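PDB 3S2R: AT5g51720/MIO24_14 from Arabidopsis thaliana, which binds one [2Fe-2S] cluster per subunit of its homodimer, acts as an iron-sulfur transfer protein and plays a part in plant development, senescence, iron metabolism and reactive oxygen homeostasis. Local coordinates for residues B[35-38]-B[39-42]. The protein carries 1 engineered substitution. Numbering follows the deposited sequence.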
loop_
_atom_site.group_PDB
_atom_site.type_symbol
_atom_site.label_atom_id
_atom_site.label_comp_id
_atom_site.label_asym_id
_atom_site.label_seq_id
_atom_site.Cartn_x
_atom_site.Cartn_y
_atom_site.Cartn_z
ATOM N N SER B 35 -8.571 5.420 -5.746
ATOM C CA SER B 35 -8.732 6.856 -5.660
ATOM C C SER B 35 -9.673 7.219 -4.535
ATOM O O SER B 35 -10.685 6.545 -4.306
ATOM C CB SER B 35 -9.318 7.365 -6.959
ATOM O OG SER B 35 -8.386 7.227 -8.000
ATOM N N VAL B 36 -9.388 8.321 -3.877
ATOM C CA VAL B 36 -10.220 8.844 -2.832
ATOM C C VAL B 36 -10.448 10.299 -3.177
ATOM O O VAL B 36 -9.505 11.071 -3.205
ATOM C CB VAL B 36 -9.580 8.702 -1.402
ATOM C CG1 VAL B 36 -10.450 9.371 -0.315
ATOM C CG2 VAL B 36 -9.336 7.246 -1.078
ATOM N N VAL B 37 -11.699 10.697 -3.351
ATOM C CA VAL B 37 -11.994 12.120 -3.435
ATOM C C VAL B 37 -12.079 12.554 -1.969
ATOM O O VAL B 37 -12.896 12.050 -1.219
ATOM C CB VAL B 37 -13.293 12.401 -4.237
ATOM C CG1 VAL B 37 -13.721 13.873 -4.132
ATOM C CG2 VAL B 37 -13.076 12.022 -5.702
ATOM N N VAL B 38 -11.212 13.478 -1.553
ATOM C CA VAL B 38 -11.010 13.638 -0.124
ATOM C C VAL B 38 -12.206 14.187 0.616
ATOM O O VAL B 38 -12.330 13.933 1.801
ATOM C CB VAL B 38 -9.722 14.393 0.214
ATOM C CG1 VAL B 38 -8.527 13.618 -0.348
ATOM C CG2 VAL B 38 -9.727 15.768 -0.377
ATOM N N THR B 39 -13.070 14.942 -0.053
ATOM C CA THR B 39 -14.300 15.398 0.581
ATOM C C THR B 39 -15.295 14.274 0.859
ATOM O O THR B 39 -16.239 14.441 1.614
ATOM C CB THR B 39 -14.961 16.500 -0.235
ATOM O OG1 THR B 39 -14.998 16.102 -1.608
ATOM C CG2 THR B 39 -14.139 17.745 -0.117
ATOM N N GLU B 40 -15.058 13.091 0.327
ATOM C CA GLU B 40 -15.935 11.985 0.596
ATOM C C GLU B 40 -15.658 11.266 1.921
ATOM O O GLU B 40 -16.486 10.464 2.350
ATOM C CB GLU B 40 -15.966 11.058 -0.606
ATOM C CG GLU B 40 -16.524 11.801 -1.832
ATOM C CD GLU B 40 -16.728 10.936 -3.089
ATOM O OE1 GLU B 40 -16.306 9.739 -3.100
ATOM O OE2 GLU B 40 -17.300 11.490 -4.078
ATOM N N LEU B 41 -14.547 11.595 2.594
ATOM C CA LEU B 41 -14.253 11.018 3.908
ATOM C C LEU B 41 -15.342 11.376 4.926
ATOM O O LEU B 41 -15.838 12.508 4.981
ATOM C CB LEU B 41 -12.917 11.544 4.370
ATOM C CG LEU B 41 -11.734 11.026 3.507
ATOM C CD1 LEU B 41 -10.487 11.749 3.861
ATOM C CD2 LEU B 41 -11.525 9.516 3.628
ATOM N N SER B 42 -15.747 10.404 5.728
ATOM C CA SER B 42 -16.800 10.680 6.737
ATOM C C SER B 42 -16.287 10.805 8.164
ATOM O O SER B 42 -16.715 11.701 8.873
ATOM C CB SER B 42 -17.973 9.700 6.673
ATOM O OG SER B 42 -17.475 8.400 6.572
HETATM O O HOH W 1 -13.896 8.707 -2.615
#
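The carbonyl oxygen of V37 receives the amide of E40, with E40 N 2.9 Å from V37 O and an N-H...O angle of 159°. This i to i+3 bond is the signature of a single turn of 3-10 helix, here spanning V38 to E40 and bending the chain by somewhat less than a right angle as strand 32-37 ends. A second bond of the same kind follows one residue on, from L41 N to V38 O at 3.3 Å; it is weak, though nearly straight.

E40 also turns back over the last strand residue. Its CG lies anti to its own carbonyl carbon (chi1 -62°) and the chain runs on extended, which carries the carboxylate alongside V37, where E40 CD is 3.9 Å from V37 CB. A water completes the loop: it donates to E40 OE1 at 2.7 Å and accepts from V37 N at 3.1 Å, so the carboxylate is linked indirectly to the backbone of the strand. Beside it, the hydroxyl of T39 makes a van der Waals contact with V37, T39 OG1 lying 3.6 Å from V37 CG1.

The buried side belongs to V36, V38 and L41. V36 also touches Y48 and L41 touches T46, both on strand 45-48, while V38 packs on V38 of the second subunit. Residues S35 to V37 pair in parallel with a strand of that subunit, so the sheet runs on across the interface of the CDGSH dimer, and the turn comes directly after the strand that carries it, with the side chain of V36 about 14 Å from the [2Fe-2S] cluster. Across the turn, L41 meets V36 at about a right angle, its CD2 methyl 4.1 Å from V36 CG1.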